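Local coordinates for novel Thermotoga maritima enzyme TM1112 (Thermotoga maritima, PDB 1O5U), which is of unknown function but belongs to the cupin family, with a EutQ-like cupin barrel whose interior probably forms a binding pocket, at residues V40-W45 against R85-V90; N50-I55 against L77-K82; E57-V62 against K89-V94. All blocks are in the same frame, centred on the assembly; numbering follows the deposited sequence. Where two conformers were deposited one is given.

Interaction 1 of 3, residues V40-W45 against R85-V90; sequences VSEFDW and RCRWKV
R87 reaches across to two acidic residues of the neighbouring strand, E42 and D44. Its NH1 meets D44 OD1 at 3.0 Å, nearly straight at 166° and in the guanidinium plane, but well above the D44 carboxylate plane. Its NE meets E42 OE2 at 3.1 Å, again from above the carboxylate. The R87 chain is extended from CG to NE, with CG anti to the backbone N (chi1 -173°), which lays the guanidinium over the backbone of E42 and F43. An alanine at R87 would remove both salt bridges and would probably leave the E42 and D44 carboxylates without the positive charge they share. E42 OE1 also takes a 2.8 Å bond from a water, which K89 NZ joins weakly. Strands 41-45 and 85-90 run antiparallel. F43 and W88 form a hydrogen-bonded pair, with W88 N to F43 O at 2.8 Å; W45 and C86 form another. On the other face, F43 and W88 lie side by side. W88 CB sits over one face of the F43 ring, 3.8 Å from its centroid, while F43 CE2 touches V90 CG2 at 4.0 Å. W36 packs against both aromatic residues. The edge of this cupin sheet is thus two-sided: a charge network on the R87 face and aromatic packing on the W88 face, where W88 also lies beside an unidentified bound molecule.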
loop_
_atom_site.group_PDB
_atom_site.type_symbol
_atom_site.label_atom_id
_atom_site.label_comp_id
_atom_site.label_asym_id
_atom_site.label_seq_id
_atom_site.Cartn_x
_atom_site.Cartn_y
_atom_site.Cartn_z
ATOM N N VAL A 40 9.176 4.560 -10.670
ATOM C CA VAL A 40 8.287 5.699 -10.962
ATOM C C VAL A 40 7.442 5.373 -12.215
ATOM O O VAL A 40 7.981 4.982 -13.256
ATOM C CB VAL A 40 9.115 6.989 -11.156
ATOM C CG1 VAL A 40 8.297 8.125 -11.771
ATOM C CG2 VAL A 40 9.768 7.368 -9.826
ATOM N N SER A 41 6.133 5.558 -12.106
ATOM C CA SER A 41 5.147 5.034 -13.027
ATOM C C SER A 41 3.750 5.455 -12.592
ATOM O O SER A 41 3.568 5.971 -11.481
ATOM C CB SER A 41 5.222 3.502 -13.087
ATOM O OG SER A 41 4.976 2.902 -11.826
ATOM N N GLU A 42 2.769 5.202 -13.454
ATOM C CA GLU A 42 1.337 5.468 -13.163
ATOM C C GLU A 42 0.503 4.401 -13.833
ATOM O O GLU A 42 0.726 4.126 -15.005
ATOM C CB GLU A 42 0.922 6.861 -13.665
ATOM C CG GLU A 42 -0.451 7.339 -13.150
ATOM C CD GLU A 42 -0.736 8.843 -13.340
ATOM O OE1 GLU A 42 0.188 9.642 -13.718
ATOM O OE2 GLU A 42 -1.896 9.245 -13.064
ATOM N N PHE A 43 -0.411 3.768 -13.089
ATOM C CA PHE A 43 -1.145 2.595 -13.597
ATOM C C PHE A 43 -2.379 2.333 -12.767
ATOM O O PHE A 43 -2.396 2.635 -11.561
ATOM C CB PHE A 43 -0.265 1.348 -13.551
ATOM C CG PHE A 43 0.272 1.029 -12.180
ATOM C CD1 PHE A 43 -0.440 0.257 -11.272
ATOM C CD2 PHE A 43 1.492 1.533 -11.773
ATOM C CE1 PHE A 43 0.082 -0.009 -10.009
ATOM C CE2 PHE A 43 1.985 1.270 -10.524
ATOM C CZ PHE A 43 1.300 0.513 -9.648
ATOM N N ASP A 44 -3.398 1.767 -13.418
ATOM C CA ASP A 44 -4.632 1.364 -12.735
ATOM C C ASP A 44 -4.413 0.053 -11.992
ATOM O O ASP A 44 -3.641 -0.775 -12.427
ATOM C CB ASP A 44 -5.781 1.198 -13.722
ATOM C CG ASP A 44 -6.275 2.519 -14.276
ATOM O OD1 ASP A 44 -5.977 3.575 -13.695
ATOM O OD2 ASP A 44 -6.996 2.581 -15.291
ATOM N N TRP A 45 -5.071 -0.114 -10.854
ATOM C CA TRP A 45 -5.057 -1.403 -10.132
ATOM C C TRP A 45 -6.457 -1.728 -9.656
ATOM O O TRP A 45 -7.234 -0.815 -9.343
ATOM C CB TRP A 45 -4.106 -1.354 -8.929
ATOM C CG TRP A 45 -3.777 -2.703 -8.426
ATOM C CD1 TRP A 45 -4.236 -3.305 -7.312
ATOM C CD2 TRP A 45 -2.932 -3.648 -9.066
ATOM N NE1 TRP A 45 -3.734 -4.584 -7.208
ATOM C CE2 TRP A 45 -2.923 -4.811 -8.285
ATOM C CE3 TRP A 45 -2.173 -3.630 -10.256
ATOM C CZ2 TRP A 45 -2.189 -5.939 -8.634
ATOM C CZ3 TRP A 45 -1.471 -4.762 -10.605
ATOM C CH2 TRP A 45 -1.476 -5.888 -9.811
ATOM N N ARG A 85 -11.127 -0.140 -7.142
ATOM C CA ARG A 85 -10.408 0.204 -8.337
ATOM C C ARG A 85 -9.791 1.581 -8.141
ATOM O O ARG A 85 -10.456 2.501 -7.726
ATOM C CB ARG A 85 -11.363 0.222 -9.522
ATOM C CG ARG A 85 -10.670 0.129 -10.828
ATOM C CD ARG A 85 -11.614 -0.206 -11.988
ATOM N NE ARG A 85 -12.096 -1.602 -11.969
ATOM C CZ ARG A 85 -13.312 -2.011 -11.524
ATOM N NH1 ARG A 85 -13.632 -3.294 -11.558
ATOM N NH2 ARG A 85 -14.232 -1.154 -11.074
ATOM N N CYS A 86 -8.510 1.709 -8.453
ATOM C CA CYS A 86 -7.809 2.944 -8.236
ATOM C C CYS A 86 -6.691 3.079 -9.218
ATOM O O CYS A 86 -6.449 2.186 -10.037
ATOM C CB CYS A 86 -7.253 2.993 -6.809
ATOM S SG CYS A 86 -6.035 1.714 -6.452
ATOM N N ARG A 87 -6.043 4.235 -9.176
ATOM C CA ARG A 87 -4.852 4.475 -9.977
ATOM C C ARG A 87 -3.741 4.821 -9.027
ATOM O O ARG A 87 -3.938 5.632 -8.127
ATOM C CB ARG A 87 -5.090 5.625 -10.927
ATOM C CG ARG A 87 -3.961 5.857 -11.928
ATOM C CD ARG A 87 -4.462 6.513 -13.187
ATOM N NE ARG A 87 -3.415 6.728 -14.187
ATOM C CZ ARG A 87 -3.108 5.885 -15.182
ATOM N NH1 ARG A 87 -3.745 4.747 -15.342
ATOM N NH2 ARG A 87 -2.139 6.198 -16.027
ATOM N N TRP A 88 -2.610 4.149 -9.196
ATOM C CA TRP A 88 -1.371 4.425 -8.507
ATOM C C TRP A 88 -0.489 5.363 -9.315
ATOM O O TRP A 88 -0.279 5.147 -10.518
ATOM C CB TRP A 88 -0.580 3.118 -8.278
ATOM C CG TRP A 88 -0.999 2.318 -7.065
ATOM C CD1 TRP A 88 -2.259 1.969 -6.726
ATOM C CD2 TRP A 88 -0.143 1.760 -6.065
ATOM N NE1 TRP A 88 -2.247 1.237 -5.560
ATOM C CE2 TRP A 88 -0.961 1.085 -5.136
ATOM C CE3 TRP A 88 1.239 1.726 -5.870
ATOM C CZ2 TRP A 88 -0.454 0.473 -4.030
ATOM C CZ3 TRP A 88 1.733 1.083 -4.783
ATOM C CH2 TRP A 88 0.902 0.469 -3.867
ATOM N N LYS A 89 0.044 6.392 -8.660
ATOM C CA LYS A 89 1.106 7.233 -9.243
ATOM C C LYS A 89 2.313 7.146 -8.345
ATOM O O LYS A 89 2.321 7.714 -7.229
ATOM C CB LYS A 89 0.653 8.687 -9.363
ATOM C CG LYS A 89 1.644 9.536 -10.157
ATOM C CD LYS A 89 1.124 10.893 -10.483
ATOM C CE LYS A 89 2.187 11.665 -11.265
ATOM N NZ LYS A 89 1.829 13.104 -11.481
ATOM N N VAL A 90 3.293 6.371 -8.774
ATOM C CA VAL A 90 4.470 6.111 -7.971
ATOM C C VAL A 90 5.434 7.296 -8.202
ATOM O O VAL A 90 5.943 7.502 -9.290
ATOM C CB VAL A 90 5.162 4.813 -8.374
ATOM C CG1 VAL A 90 6.489 4.676 -7.611
ATOM C CG2 VAL A 90 4.261 3.565 -8.179
HETATM O O HOH W 1 -0.677 12.257 -13.492
#

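Interaction 2 of 3, residues N50-I55 against L77-K82; sequences NETCYI and LVTFPK
This pair belongs to the five-stranded sheet of the cupin fold, where strands 51-55 and 77-80 run antiparallel. The E51-F80 and C53-V78 pairs are each joined by two backbone bonds; F80 N to E51 O is 2.7 Å and V78 N to C53 O is 2.8 Å. Beyond the strand end, the N50 side chain continues the pairing. Its OD1 accepts from K82 N at 2.9 Å, almost straight at 169°, with the donor above the carbonyl plane. On one face T52 and T79 meet through their hydroxyls, a weak bond of 3.4 Å between the two OG1 atoms. T52 CG2, anti to the backbone N, turns instead to L77 CD1 at 3.7 Å. The same L77 methyl touches Y54 CB, and helix 22-28 covers Y54 and L77. On the other face C53 SG lies at the edge of the F80 ring, 4.0 Å from CE1, while V78 CG1 lies over a ring face. Y47 stacks on F80, and C53 is next to an unidentified bound molecule. The strand backbones satisfy each other, and N50 extends this to K82. The C53 and F80 face also carries E51, so a carboxylate adjoins sulfur and aromatic surface, consistent with a cupin pocket wall.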
loop_
_atom_site.group_PDB
_atom_site.type_symbol
_atom_site.label_atom_id
_atom_site.label_comp_id
_atom_site.label_asym_id
_atom_site.label_seq_id
_atom_site.Cartn_x
_atom_site.Cartn_y
_atom_site.Cartn_z
ATOM N N ASN A 50 -8.682 -8.343 -0.386
ATOM C CA ASN A 50 -8.159 -7.384 0.579
ATOM C C ASN A 50 -6.645 -7.478 0.536
ATOM O O ASN A 50 -6.088 -8.503 0.199
ATOM C CB ASN A 50 -8.648 -7.692 2.003
ATOM C CG ASN A 50 -10.134 -7.531 2.177
ATOM O OD1 ASN A 50 -10.729 -6.516 1.805
ATOM N ND2 ASN A 50 -10.759 -8.532 2.808
ATOM N N GLU A 51 -5.968 -6.378 0.832
ATOM C CA GLU A 51 -4.521 -6.343 0.834
ATOM C C GLU A 51 -3.959 -5.336 1.857
ATOM O O GLU A 51 -4.445 -4.205 1.969
ATOM C CB GLU A 51 -4.015 -5.974 -0.572
ATOM C CG GLU A 51 -2.513 -6.062 -0.641
ATOM C CD GLU A 51 -2.018 -6.216 -2.059
ATOM O OE1 GLU A 51 -2.746 -5.754 -2.953
ATOM O OE2 GLU A 51 -0.942 -6.851 -2.257
ATOM N N THR A 52 -2.999 -5.792 2.649
ATOM C CA THR A 52 -2.268 -4.939 3.577
ATOM C C THR A 52 -0.845 -4.852 3.120
ATOM O O THR A 52 -0.272 -5.893 2.796
ATOM C CB THR A 52 -2.334 -5.542 4.995
ATOM O OG1 THR A 52 -3.717 -5.609 5.386
ATOM C CG2 THR A 52 -1.661 -4.627 6.029
ATOM N N CYS A 53 -0.294 -3.631 3.079
ATOM C CA CYS A 53 1.054 -3.322 2.559
ATOM C C CYS A 53 1.758 -2.548 3.666
ATOM O O CYS A 53 1.156 -1.652 4.263
ATOM C CB CYS A 53 0.931 -2.407 1.282
ATOM S SG CYS A 53 0.099 -3.429 -0.011
ATOM N N TYR A 54 2.997 -2.912 3.947
ATOM C CA TYR A 54 3.897 -2.097 4.756
ATOM C C TYR A 54 4.987 -1.488 3.846
ATOM O O TYR A 54 5.729 -2.200 3.199
ATOM C CB TYR A 54 4.526 -2.900 5.896
ATOM C CG TYR A 54 5.416 -2.053 6.770
ATOM C CD1 TYR A 54 6.808 -2.208 6.759
ATOM C CD2 TYR A 54 4.879 -0.987 7.508
ATOM C CE1 TYR A 54 7.606 -1.417 7.521
ATOM C CE2 TYR A 54 5.703 -0.153 8.234
ATOM C CZ TYR A 54 7.041 -0.388 8.262
ATOM O OH TYR A 54 7.844 0.434 9.031
ATOM N N ILE A 55 5.059 -0.176 3.811
ATOM C CA ILE A 55 5.978 0.536 2.902
ATOM C C ILE A 55 7.383 0.696 3.502
ATOM O O ILE A 55 7.604 1.389 4.536
ATOM C CB ILE A 55 5.404 1.925 2.474
ATOM C CG1 ILE A 55 3.954 1.867 2.050
ATOM C CG2 ILE A 55 6.242 2.584 1.392
ATOM C CD1 ILE A 55 3.638 0.877 0.976
ATOM N N LEU A 77 1.523 1.638 7.091
ATOM C CA LEU A 77 0.789 0.382 6.992
ATOM C C LEU A 77 -0.531 0.749 6.348
ATOM O O LEU A 77 -1.316 1.521 6.905
ATOM C CB LEU A 77 0.559 -0.198 8.338
ATOM C CG LEU A 77 -0.064 -1.603 8.351
ATOM C CD1 LEU A 77 0.897 -2.668 7.797
ATOM C CD2 LEU A 77 -0.452 -1.930 9.761
ATOM N N VAL A 78 -0.794 0.170 5.179
ATOM C CA VAL A 78 -1.949 0.543 4.352
ATOM C C VAL A 78 -2.811 -0.672 4.063
ATOM O O VAL A 78 -2.279 -1.745 3.795
ATOM C CB VAL A 78 -1.517 1.146 3.003
ATOM C CG1 VAL A 78 -2.747 1.650 2.263
ATOM C CG2 VAL A 78 -0.452 2.193 3.240
ATOM N N THR A 79 -4.147 -0.528 4.171
ATOM C CA THR A 79 -5.057 -1.622 3.845
ATOM C C THR A 79 -5.998 -1.194 2.744
ATOM O O THR A 79 -6.720 -0.205 2.892
ATOM C CB THR A 79 -5.824 -2.096 5.087
ATOM O OG1 THR A 79 -4.883 -2.527 6.081
ATOM C CG2 THR A 79 -6.678 -3.339 4.783
ATOM N N PHE A 80 -5.985 -1.968 1.651
ATOM C CA PHE A 80 -6.846 -1.767 0.500
ATOM C C PHE A 80 -7.954 -2.827 0.570
ATOM O O PHE A 80 -7.620 -3.983 0.761
ATOM C CB PHE A 80 -6.043 -1.988 -0.770
ATOM C CG PHE A 80 -4.920 -1.037 -0.941
ATOM C CD1 PHE A 80 -3.629 -1.382 -0.563
ATOM C CD2 PHE A 80 -5.137 0.225 -1.461
ATOM C CE1 PHE A 80 -2.580 -0.485 -0.743
ATOM C CE2 PHE A 80 -4.083 1.140 -1.603
ATOM C CZ PHE A 80 -2.818 0.762 -1.229
ATOM N N PRO A 81 -9.227 -2.446 0.406
ATOM C CA PRO A 81 -10.352 -3.387 0.422
ATOM C C PRO A 81 -10.589 -4.075 -0.893
ATOM O O PRO A 81 -10.420 -3.479 -1.973
ATOM C CB PRO A 81 -11.561 -2.488 0.704
ATOM C CG PRO A 81 -11.208 -1.193 0.142
ATOM C CD PRO A 81 -9.696 -1.060 0.218
ATOM N N LYS A 82 -11.039 -5.314 -0.799
ATOM C CA LYS A 82 -11.519 -6.045 -1.958
ATOM C C LYS A 82 -12.499 -5.198 -2.768
ATOM O O LYS A 82 -13.393 -4.554 -2.218
ATOM C CB LYS A 82 -12.186 -7.333 -1.508
ATOM C CG LYS A 82 -12.530 -8.257 -2.656
ATOM C CD LYS A 82 -13.032 -9.583 -2.115
ATOM C CE LYS A 82 -13.499 -10.491 -3.234
ATOM N NZ LYS A 82 -13.030 -11.890 -2.958
#

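Interaction 3 of 3, residues E57-V62 against K89-V94; sequences EGKVEV and KVLEPV
K59 O is gripped by two backbone donors, L91 N at 2.8 Å and E92 N at 3.1 Å. The E92 bond lies in the carbonyl plane, on a lone pair, and is nearly straight; the L91 bond is more bent, at 146°. Two residues facing one make this a classic beta bulge. K59 N returns a bond to E92 O, and beyond the bulge E61 and K89 pair through two backbone bonds. The chain turns a corner at L91 and E92, passing from strand 85-90 into strand 93-100. G58 lies where that turn is close: its CA is 3.2 Å from P93 O, and a side chain there would run into V94 and P93. Among the side chains, L91 CD1 packs on the E61 carboxylate group, 3.5 Å from CD. E61 and K89 lie side by side, and a water joins them, 2.8 Å from E61 OE1 and 2.6 Å from K89 NZ. On the opposite face V60 touches W88, its CG2 4.3 Å from V90 CG2. The bulge thus lets one carbonyl satisfy two amides while the chain changes sheet. Its charged groups, K59, E61, K89 and E92, stay on one face, with valines on the other.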
loop_
_atom_site.group_PDB
_atom_site.type_symbol
_atom_site.label_atom_id
_atom_site.label_comp_id
_atom_site.label_asym_id
_atom_site.label_seq_id
_atom_site.Cartn_x
_atom_site.Cartn_y
_atom_site.Cartn_z
ATOM N N GLU A 57 10.067 1.721 1.424
ATOM C CA GLU A 57 10.602 2.872 0.734
ATOM C C GLU A 57 9.579 3.375 -0.254
ATOM O O GLU A 57 8.794 2.603 -0.776
ATOM C CB GLU A 57 11.859 2.514 -0.064
ATOM C CG GLU A 57 13.012 1.931 0.728
ATOM C CD GLU A 57 13.663 2.938 1.697
ATOM O OE1 GLU A 57 13.506 4.172 1.560
ATOM O OE2 GLU A 57 14.357 2.462 2.627
ATOM N N GLY A 58 9.626 4.672 -0.527
ATOM C CA GLY A 58 8.870 5.225 -1.638
ATOM C C GLY A 58 7.739 6.138 -1.264
ATOM O O GLY A 58 7.577 6.495 -0.092
ATOM N N LYS A 59 7.017 6.546 -2.277
ATOM C CA LYS A 59 5.930 7.538 -2.133
ATOM C C LYS A 59 5.020 7.331 -3.310
ATOM O O LYS A 59 5.473 7.333 -4.472
ATOM C CB LYS A 59 6.438 8.959 -2.143
ATOM C CG LYS A 59 5.303 10.016 -2.008
ATOM C CD LYS A 59 5.802 11.403 -2.028
ATOM C CE LYS A 59 4.693 12.354 -1.719
ATOM N NZ LYS A 59 5.183 13.822 -1.733
ATOM N N VAL A 60 3.726 7.196 -3.027
ATOM C CA VAL A 60 2.718 6.945 -4.032
ATOM C C VAL A 60 1.506 7.805 -3.759
ATOM O O VAL A 60 1.140 7.958 -2.597
ATOM C CB VAL A 60 2.243 5.485 -4.001
ATOM C CG1 VAL A 60 1.321 5.183 -5.166
ATOM C CG2 VAL A 60 3.434 4.547 -4.040
ATOM N N GLU A 61 0.934 8.385 -4.812
ATOM C CA GLU A 61 -0.368 9.084 -4.747
ATOM C C GLU A 61 -1.412 8.066 -5.285
ATOM O O GLU A 61 -1.276 7.637 -6.425
ATOM C CB GLU A 61 -0.389 10.332 -5.631
ATOM C CG GLU A 61 0.409 11.535 -5.086
ATOM C CD GLU A 61 0.612 12.700 -6.079
ATOM O OE1 GLU A 61 0.436 12.529 -7.323
ATOM O OE2 GLU A 61 1.039 13.820 -5.619
ATOM N N VAL A 62 -2.411 7.705 -4.488
ATOM C CA VAL A 62 -3.474 6.785 -4.973
ATOM C C VAL A 62 -4.771 7.611 -5.153
ATOM O O VAL A 62 -5.110 8.393 -4.304
ATOM C CB VAL A 62 -3.644 5.618 -4.014
ATOM C CG1 VAL A 62 -4.773 4.739 -4.399
ATOM C CG2 VAL A 62 -2.358 4.824 -3.885
ATOM N N LYS A 89 0.044 6.392 -8.660
ATOM C CA LYS A 89 1.106 7.233 -9.243
ATOM C C LYS A 89 2.313 7.146 -8.345
ATOM O O LYS A 89 2.321 7.714 -7.229
ATOM C CB LYS A 89 0.653 8.687 -9.363
ATOM C CG LYS A 89 1.644 9.536 -10.157
ATOM C CD LYS A 89 1.124 10.893 -10.483
ATOM C CE LYS A 89 2.187 11.665 -11.265
ATOM N NZ LYS A 89 1.829 13.104 -11.481
ATOM N N VAL A 90 3.293 6.371 -8.774
ATOM C CA VAL A 90 4.470 6.111 -7.971
ATOM C C VAL A 90 5.434 7.296 -8.202
ATOM O O VAL A 90 5.943 7.502 -9.290
ATOM C CB VAL A 90 5.162 4.813 -8.374
ATOM C CG1 VAL A 90 6.489 4.676 -7.611
ATOM C CG2 VAL A 90 4.261 3.565 -8.179
ATOM N N LEU A 91 5.621 8.122 -7.187
ATOM C CA LEU A 91 6.423 9.332 -7.310
ATOM C C LEU A 91 7.882 9.089 -6.930
ATOM O O LEU A 91 8.800 9.710 -7.504
ATOM C CB LEU A 91 5.841 10.400 -6.383
ATOM C CG LEU A 91 4.426 10.877 -6.713
ATOM C CD1 LEU A 91 3.944 11.780 -5.613
ATOM C CD2 LEU A 91 4.347 11.567 -8.054
ATOM N N GLU A 92 8.079 8.248 -5.923
ATOM C CA GLU A 92 9.415 7.750 -5.561
ATOM C C GLU A 92 9.370 6.246 -5.579
ATOM O O GLU A 92 8.427 5.654 -5.040
ATOM C CB GLU A 92 9.810 8.274 -4.188
ATOM C CG GLU A 92 9.854 9.800 -4.142
ATOM C CD GLU A 92 10.032 10.335 -2.747
ATOM O OE1 GLU A 92 10.287 9.545 -1.813
ATOM O OE2 GLU A 92 9.887 11.569 -2.608
ATOM N N PRO A 93 10.380 5.578 -6.144
ATOM C CA PRO A 93 10.342 4.113 -6.254
ATOM C C PRO A 93 9.939 3.417 -4.972
ATOM O O PRO A 93 10.499 3.691 -3.890
ATOM C CB PRO A 93 11.776 3.759 -6.656
ATOM C CG PRO A 93 12.247 4.945 -7.320
ATOM C CD PRO A 93 11.603 6.139 -6.744
ATOM N N VAL A 94 9.008 2.478 -5.103
ATOM C CA VAL A 94 8.349 1.845 -3.942
ATOM C C VAL A 94 8.911 0.484 -3.697
ATOM O O VAL A 94 9.230 -0.221 -4.655
ATOM C CB VAL A 94 6.806 1.931 -3.955
ATOM C CG1 VAL A 94 6.400 3.342 -3.990
ATOM C CG2 VAL A 94 6.177 1.224 -5.086
HETATM O O HOH W 2 1.325 14.333 -9.285
#

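In the fold
Interactions 1 and 3 are neighbours in the four-stranded sheet and share K89 and V90 of strand 85-90, which is paired on one side with 41-46 and on the other with 58-64. Interaction 2 lies in the five-stranded sheet, about 15 Å between centres from each of them, and nearer the middle of the chain. Its sequence is nested inside the loop closed by interaction 1. The two sheets meet where W88 CZ2 touches F80 CZ at 3.7 Å. Interaction 3 links the sheets through the corner at L91 and E92. Charged side chains line an outer face in interactions 1 and 3, whereas interaction 2 is more buried and relies on backbone pairing, threonines and apolar groups.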